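Local coordinates for protein 3-oxosteroid 1-dehydrogenase (Sterolibacterium denitrificans, PDB 7P18) that probably catalyses the FAD-dependent 1,2-dehydrogenation of 3-oxosteroids to 3-oxo-Delta(1)-steroids, passing the electrons on to an acceptor, at residues A[9-14]-A[32-37]; A[319-324]-A[497-502]. One frame throughout, in Å; residues are numbered along the deposited sequence.

Contact 1: A[9-14]-A[32-37]. With FAD (flavin-adenine dinucleotide), chain C.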
loop_
_atom_site.group_PDB
_atom_site.type_symbol
_atom_site.label_atom_id
_atom_site.label_comp_id
_atom_site.label_asym_id
_atom_site.label_seq_id
_atom_site.Cartn_x
_atom_site.Cartn_y
_atom_site.Cartn_z
ATOM N N ASP A 9 2.953 -18.404 24.330
ATOM C CA ASP A 9 1.551 -18.703 23.924
ATOM C C ASP A 9 1.437 -18.476 22.413
ATOM O O ASP A 9 0.965 -19.388 21.681
ATOM C CB ASP A 9 0.574 -17.860 24.743
ATOM C CG ASP A 9 0.562 -18.251 26.216
ATOM O OD1 ASP A 9 0.883 -19.417 26.475
ATOM O OD2 ASP A 9 0.239 -17.392 27.047
ATOM N N VAL A 10 1.940 -17.331 21.960
ATOM C CA VAL A 10 1.751 -16.869 20.552
ATOM C C VAL A 10 3.117 -16.472 19.960
ATOM O O VAL A 10 3.818 -15.647 20.572
ATOM C CB VAL A 10 0.744 -15.703 20.516
ATOM C CG1 VAL A 10 0.601 -15.147 19.115
ATOM C CG2 VAL A 10 -0.619 -16.125 21.058
ATOM N N ILE A 11 3.455 -17.032 18.802
ATOM C CA ILE A 11 4.585 -16.510 18.007
ATOM C C ILE A 11 4.032 -15.862 16.732
ATOM O O ILE A 11 3.331 -16.532 15.970
ATOM C CB ILE A 11 5.624 -17.601 17.721
ATOM C CG1 ILE A 11 6.056 -18.309 19.003
ATOM C CG2 ILE A 11 6.804 -16.962 17.006
ATOM C CD1 ILE A 11 6.861 -19.541 18.751
ATOM N N VAL A 12 4.380 -14.594 16.521
ATOM C CA VAL A 12 3.967 -13.794 15.329
ATOM C C VAL A 12 5.159 -13.720 14.385
ATOM O O VAL A 12 6.217 -13.236 14.815
ATOM C CB VAL A 12 3.500 -12.401 15.750
ATOM C CG1 VAL A 12 3.135 -11.550 14.563
ATOM C CG2 VAL A 12 2.330 -12.480 16.745
ATOM N N VAL A 13 4.991 -14.196 13.169
ATOM C CA VAL A 13 6.032 -14.126 12.104
ATOM C C VAL A 13 5.807 -12.890 11.240
ATOM O O VAL A 13 4.773 -12.806 10.546
ATOM C CB VAL A 13 6.041 -15.410 11.283
ATOM C CG1 VAL A 13 7.135 -15.369 10.222
ATOM C CG2 VAL A 13 6.173 -16.619 12.192
ATOM N N GLY A 14 6.783 -11.972 11.277
ATOM C CA GLY A 14 6.765 -10.715 10.528
ATOM C C GLY A 14 6.564 -9.563 11.481
ATOM O O GLY A 14 5.994 -9.778 12.533
ATOM N N SER A 32 1.316 -14.589 26.345
ATOM C CA SER A 32 2.762 -14.353 26.127
ATOM C C SER A 32 3.021 -14.375 24.612
ATOM O O SER A 32 2.573 -15.322 23.926
ATOM C CB SER A 32 3.635 -15.348 26.898
ATOM O OG SER A 32 3.575 -16.658 26.358
ATOM N N VAL A 33 3.706 -13.347 24.124
ATOM C CA VAL A 33 3.934 -13.129 22.668
ATOM C C VAL A 33 5.432 -12.990 22.380
ATOM O O VAL A 33 6.117 -12.283 23.139
ATOM C CB VAL A 33 3.139 -11.913 22.169
ATOM C CG1 VAL A 33 3.275 -11.734 20.671
ATOM C CG2 VAL A 33 1.662 -12.046 22.528
ATOM N N LEU A 34 5.876 -13.600 21.281
ATOM C CA LEU A 34 7.154 -13.249 20.607
ATOM C C LEU A 34 6.869 -12.830 19.161
ATOM O O LEU A 34 6.103 -13.541 18.472
ATOM C CB LEU A 34 8.066 -14.471 20.628
ATOM C CG LEU A 34 9.348 -14.353 19.803
ATOM C CD1 LEU A 34 10.273 -13.316 20.370
ATOM C CD2 LEU A 34 10.049 -15.702 19.668
ATOM N N VAL A 35 7.508 -11.750 18.714
ATOM C CA VAL A 35 7.532 -11.352 17.272
ATOM C C VAL A 35 8.917 -11.667 16.690
ATOM O O VAL A 35 9.905 -11.263 17.318
ATOM C CB VAL A 35 7.173 -9.878 17.097
ATOM C CG1 VAL A 35 7.106 -9.505 15.609
ATOM C CG2 VAL A 35 5.858 -9.562 17.806
ATOM N N VAL A 36 8.979 -12.362 15.561
ATOM C CA VAL A 36 10.253 -12.599 14.811
ATOM C C VAL A 36 10.201 -11.861 13.459
ATOM O O VAL A 36 9.182 -12.025 12.731
ATOM C CB VAL A 36 10.566 -14.097 14.645
ATOM C CG1 VAL A 36 10.754 -14.781 16.002
ATOM C CG2 VAL A 36 9.566 -14.842 13.799
ATOM N N GLU A 37 11.272 -11.119 13.139
ATOM C CA GLU A 37 11.437 -10.306 11.902
ATOM C C GLU A 37 12.704 -10.775 11.154
ATOM O O GLU A 37 13.772 -10.866 11.809
ATOM C CB GLU A 37 11.491 -8.817 12.262
ATOM C CG GLU A 37 11.963 -7.912 11.113
ATOM C CD GLU A 37 11.163 -7.987 9.842
ATOM O OE1 GLU A 37 9.898 -8.054 9.957
ATOM O OE2 GLU A 37 11.789 -7.968 8.740
HETATM P PA FAD C . 4.686 -6.082 5.444
HETATM O O1A FAD C . 4.213 -4.764 5.939
HETATM O O2A FAD C . 5.633 -5.967 4.279
HETATM O O5B FAD C . 5.375 -6.823 6.662
HETATM C C5B FAD C . 5.909 -8.158 6.458
HETATM C C4B FAD C . 7.145 -8.298 7.293
HETATM O O4B FAD C . 7.496 -9.706 7.376
HETATM C C3B FAD C . 8.398 -7.570 6.762
HETATM O O3B FAD C . 9.003 -6.779 7.779
HETATM C C2B FAD C . 9.300 -8.714 6.289
HETATM O O2B FAD C . 10.677 -8.364 6.269
HETATM C C1B FAD C . 8.885 -9.845 7.230
HETATM N N9A FAD C . 9.201 -11.191 6.749
HETATM C C8A FAD C . 9.219 -11.666 5.468
HETATM N N7A FAD C . 9.654 -12.920 5.393
HETATM C C5A FAD C . 9.885 -13.288 6.713
HETATM C C6A FAD C . 10.343 -14.485 7.306
HETATM N N6A FAD C . 10.729 -15.567 6.620
HETATM N N1A FAD C . 10.459 -14.503 8.651
HETATM C C2A FAD C . 10.118 -13.408 9.336
HETATM N N3A FAD C . 9.748 -12.205 8.887
HETATM C C4A FAD C . 9.622 -12.227 7.548
HETATM N N1 FAD C . -1.887 -0.149 1.775
HETATM C C2 FAD C . -2.909 0.410 2.462
HETATM O O2 FAD C . -3.898 -0.267 2.799
HETATM N N3 FAD C . -2.885 1.694 2.834
HETATM C C4 FAD C . -1.976 2.594 2.316
HETATM O O4 FAD C . -1.946 3.728 2.783
HETATM C C4X FAD C . -0.895 2.069 1.558
HETATM N N5 FAD C . 0.021 2.892 1.075
HETATM C C5X FAD C . 1.091 2.336 0.413
HETATM C C6 FAD C . 2.134 3.182 -0.030
HETATM C C7 FAD C . 3.301 2.669 -0.581
HETATM C C7M FAD C . 4.419 3.592 -1.021
HETATM C C8 FAD C . 3.467 1.275 -0.646
HETATM C C8M FAD C . 4.744 0.682 -1.217
HETATM C C9 FAD C . 2.423 0.441 -0.294
HETATM C C9A FAD C . 1.242 0.937 0.290
HETATM N N10 FAD C . 0.173 0.113 0.676
HETATM C C10 FAD C . -0.918 0.646 1.351
HETATM C "C1'" FAD C . 0.296 -1.348 0.624
HETATM C "C2'" FAD C . 0.739 -1.881 2.004
HETATM O "O2'" FAD C . 1.924 -1.246 2.483
HETATM C "C3'" FAD C . 0.943 -3.405 2.018
HETATM O "O3'" FAD C . -0.051 -4.080 1.243
HETATM C "C4'" FAD C . 0.990 -3.927 3.439
HETATM O "O4'" FAD C . 1.979 -3.189 4.142
HETATM C "C5'" FAD C . 1.275 -5.410 3.544
HETATM O "O5'" FAD C . 1.386 -5.697 4.951
HETATM P P FAD C . 1.932 -7.108 5.438
HETATM O O1P FAD C . 1.914 -6.974 6.900
HETATM O O2P FAD C . 1.307 -8.233 4.745
HETATM O O3P FAD C . 3.500 -7.074 4.968
#
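Val12 leans its CG2 methyl obliquely against Val33, CG2 to CG1 4.1 Å, on the face of the sheet where Val10 and Val35 also lie and where Ala19, Ala23 and Ala26 of helix 17-28 pack. On the other face, with Ile11 and Leu34, Val13 CG2 meets Val36 CG2 at 4.2 Å, while Val13 CG1, anti to the backbone N (chi1 -178°), reaches the FAD adenine. Strands 10-13 and 33-36 run parallel in a regular ladder that ends with Gly14 N on Val36 O at 2.8 Å. With helix 17-28 between them they form the beta-alpha-beta unit of a Rossmann-type dinucleotide-binding fold. At Gly14 a side chain would collide with the ribose oxygen O4B of FAD. Glu37, bent at chi2 (57°), grips that ribose with both carboxylate oxygens, OE1 taking O3B and OE2 taking O2B, each at 2.7 Å; Ser15 and Ser39 hold the same carboxylate. At the opposite end Ser32 OG accepts Asp9 N at 2.7 Å, and Ser32 N returns a bond to the anti side of Asp9 OD2, 35° out of the carboxylate plane. Replacing Asp9 by an alanine is likely to cost Ser32 N this acceptor and leave Arg263, salt-bridged to OD1, without that mate.

Contact 2: A[319-324]-A[497-502]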
loop_
_atom_site.group_PDB
_atom_site.type_symbol
_atom_site.label_atom_id
_atom_site.label_comp_id
_atom_site.label_asym_id
_atom_site.label_seq_id
_atom_site.Cartn_x
_atom_site.Cartn_y
_atom_site.Cartn_z
ATOM N N TRP A 319 -3.104 -12.609 -8.653
ATOM C CA TRP A 319 -3.335 -11.151 -8.471
ATOM C C TRP A 319 -2.240 -10.518 -7.606
ATOM O O TRP A 319 -1.804 -11.108 -6.593
ATOM C CB TRP A 319 -4.733 -10.895 -7.872
ATOM C CG TRP A 319 -5.777 -10.856 -8.942
ATOM C CD1 TRP A 319 -6.253 -11.914 -9.640
ATOM C CD2 TRP A 319 -6.344 -9.700 -9.563
ATOM N NE1 TRP A 319 -7.127 -11.517 -10.597
ATOM C CE2 TRP A 319 -7.219 -10.159 -10.567
ATOM C CE3 TRP A 319 -6.268 -8.325 -9.320
ATOM C CZ2 TRP A 319 -7.974 -9.307 -11.361
ATOM C CZ3 TRP A 319 -7.031 -7.481 -10.095
ATOM C CH2 TRP A 319 -7.867 -7.957 -11.095
ATOM N N ALA A 320 -1.838 -9.299 -7.961
ATOM C CA ALA A 320 -0.980 -8.459 -7.115
ATOM C C ALA A 320 -1.729 -7.150 -6.856
ATOM O O ALA A 320 -2.674 -6.802 -7.622
ATOM C CB ALA A 320 0.382 -8.218 -7.744
ATOM N N TRP A 321 -1.280 -6.441 -5.848
ATOM C CA TRP A 321 -1.746 -5.070 -5.585
ATOM C C TRP A 321 -1.005 -4.156 -6.578
ATOM O O TRP A 321 -0.011 -3.536 -6.186
ATOM C CB TRP A 321 -1.523 -4.685 -4.133
ATOM C CG TRP A 321 -2.192 -5.521 -3.072
ATOM C CD1 TRP A 321 -1.577 -6.320 -2.161
ATOM C CD2 TRP A 321 -3.568 -5.456 -2.650
ATOM N NE1 TRP A 321 -2.477 -6.799 -1.234
ATOM C CE2 TRP A 321 -3.715 -6.321 -1.546
ATOM C CE3 TRP A 321 -4.695 -4.829 -3.153
ATOM C CZ2 TRP A 321 -4.930 -6.475 -0.881
ATOM C CZ3 TRP A 321 -5.903 -4.988 -2.516
ATOM C CH2 TRP A 321 -6.014 -5.808 -1.392
ATOM N N TRP A 322 -1.454 -4.124 -7.824
ATOM C CA TRP A 322 -0.720 -3.402 -8.909
ATOM C C TRP A 322 -0.606 -1.915 -8.543
ATOM O O TRP A 322 -1.531 -1.330 -7.892
ATOM C CB TRP A 322 -1.366 -3.560 -10.285
ATOM C CG TRP A 322 -1.708 -4.959 -10.673
ATOM C CD1 TRP A 322 -2.951 -5.467 -10.886
ATOM C CD2 TRP A 322 -0.771 -6.031 -10.941
ATOM N NE1 TRP A 322 -2.849 -6.787 -11.253
ATOM C CE2 TRP A 322 -1.538 -7.169 -11.242
ATOM C CE3 TRP A 322 0.618 -6.149 -10.900
ATOM C CZ2 TRP A 322 -0.953 -8.397 -11.567
ATOM C CZ3 TRP A 322 1.196 -7.384 -11.151
ATOM C CH2 TRP A 322 0.414 -8.484 -11.511
ATOM N N VAL A 323 0.506 -1.303 -8.936
ATOM C CA VAL A 323 0.635 0.177 -9.033
ATOM C C VAL A 323 1.527 0.471 -10.238
ATOM O O VAL A 323 2.566 -0.172 -10.396
ATOM C CB VAL A 323 1.145 0.805 -7.725
ATOM C CG1 VAL A 323 2.577 0.450 -7.349
ATOM C CG2 VAL A 323 0.966 2.313 -7.691
ATOM N N PRO A 324 1.219 1.485 -11.074
ATOM C CA PRO A 324 2.183 1.962 -12.068
ATOM C C PRO A 324 3.406 2.453 -11.294
ATOM O O PRO A 324 3.255 3.145 -10.329
ATOM C CB PRO A 324 1.467 3.104 -12.821
ATOM C CG PRO A 324 0.332 3.510 -11.912
ATOM C CD PRO A 324 -0.036 2.247 -11.136
ATOM N N GLY A 497 2.910 -5.211 -3.268
ATOM C CA GLY A 497 2.762 -6.545 -2.647
ATOM C C GLY A 497 1.911 -7.443 -3.516
ATOM O O GLY A 497 1.183 -6.933 -4.357
ATOM N N THR A 498 1.977 -8.764 -3.293
ATOM C CA THR A 498 1.036 -9.723 -3.874
ATOM C C THR A 498 -0.281 -9.702 -3.069
ATOM O O THR A 498 -0.286 -9.300 -1.886
ATOM C CB THR A 498 1.724 -11.091 -3.981
ATOM O OG1 THR A 498 2.322 -11.307 -2.702
ATOM C CG2 THR A 498 2.767 -11.058 -5.078
ATOM N N LYS A 499 -1.361 -10.100 -3.707
ATOM C CA LYS A 499 -2.757 -9.978 -3.208
ATOM C C LYS A 499 -3.331 -11.338 -2.796
ATOM O O LYS A 499 -4.276 -11.380 -1.970
ATOM C CB LYS A 499 -3.609 -9.390 -4.337
ATOM C CG LYS A 499 -4.967 -8.826 -3.958
ATOM C CD LYS A 499 -5.803 -8.406 -5.167
ATOM C CE LYS A 499 -6.792 -7.288 -4.894
ATOM N NZ LYS A 499 -7.667 -7.564 -3.718
ATOM N N GLY A 500 -2.829 -12.420 -3.377
ATOM C CA GLY A 500 -3.276 -13.789 -3.098
ATOM C C GLY A 500 -2.436 -14.378 -2.005
ATOM O O GLY A 500 -1.452 -13.785 -1.657
ATOM N N GLY A 501 -2.830 -15.529 -1.473
ATOM C CA GLY A 501 -2.082 -16.166 -0.394
ATOM C C GLY A 501 -2.885 -17.259 0.250
ATOM O O GLY A 501 -3.836 -17.761 -0.374
ATOM N N LEU A 502 -2.504 -17.594 1.461
ATOM C CA LEU A 502 -3.139 -18.691 2.220
ATOM C C LEU A 502 -4.612 -18.347 2.452
ATOM O O LEU A 502 -4.920 -17.227 2.857
ATOM C CB LEU A 502 -2.394 -18.873 3.537
ATOM C CG LEU A 502 -0.905 -19.189 3.433
ATOM C CD1 LEU A 502 -0.333 -19.453 4.798
ATOM C CD2 LEU A 502 -0.655 -20.367 2.511
HETATM O O HOH W 1 -0.763 -13.180 -5.365
#
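Segments 319-324 and 497-502 run antiparallel only briefly, meeting at the non-hydrogen-bonded pair Ala320 and Thr498, whose CA atoms approach to 4.0 Å. Two backbone bonds flank this pair: Trp321 N gives to Gly497 O at 2.9 Å, and Lys499 N gives to Trp319 O at 3.1 Å, the latter donor tilted well out of the carbonyl plane. A water also donates to Trp319 O and accepts from Gly500 N, linking the two segments beside the Lys499 N bond. Trp321 is the centre of an inverse gamma turn, closed by a weak bond from Trp322 N to Ala320 O.

Lys499 carries most of the side-chain contact. Its CG, anti to the backbone N (chi1 -164°), sits over the face of the Trp321 six-membered ring in a CH-pi contact, 3.7 Å from the centroid and 11° off the ring normal. Farther along, CE continues over that face and NZ comes 3.3 Å from Trp321 CZ3. NZ is hydrogen-bonded to the backbone O of Gly533 and of Ala535, which fix the end of the chain. Trp319 lies alongside the lysine, pointing the same way, with its CB 3.8 Å from Lys499 CD, so the aliphatic chain is held between the two tryptophans.

Trp321 also meets the ring of Tyr536, a residue of the steroid pocket, with the planes at about 80°, and touches Thr542, an FAD-binding residue. Leu364 of helix 363-377 packs on both Trp319 and Lys499, while just ahead of Gly497 in the same strand 486-502, Ile496 touches Trp321 and Val323.

Overall arrangement
Both contacts lie along the same FAD molecule but at different points. Contact 1 holds the adenosine end, where adenine and ribose rest on the tips of strands 10-13 and 33-36. Contact 2 lies beside the ribityl chain, toward the flavin and the steroid: the nearest atoms of the Trp321 side chain and FAD are about 4 Å apart, and that side chain is about 8 Å from the bound androsta-1,4-diene-3,17-dione. The centres of the contacts are about 25 Å apart and their nearest atoms about 10 Å, so they do not touch; the extended dinucleotide spans the interval. They also belong to different sheets, contact 1 to a parallel one and contact 2 to an antiparallel one, and follow one another along the chain.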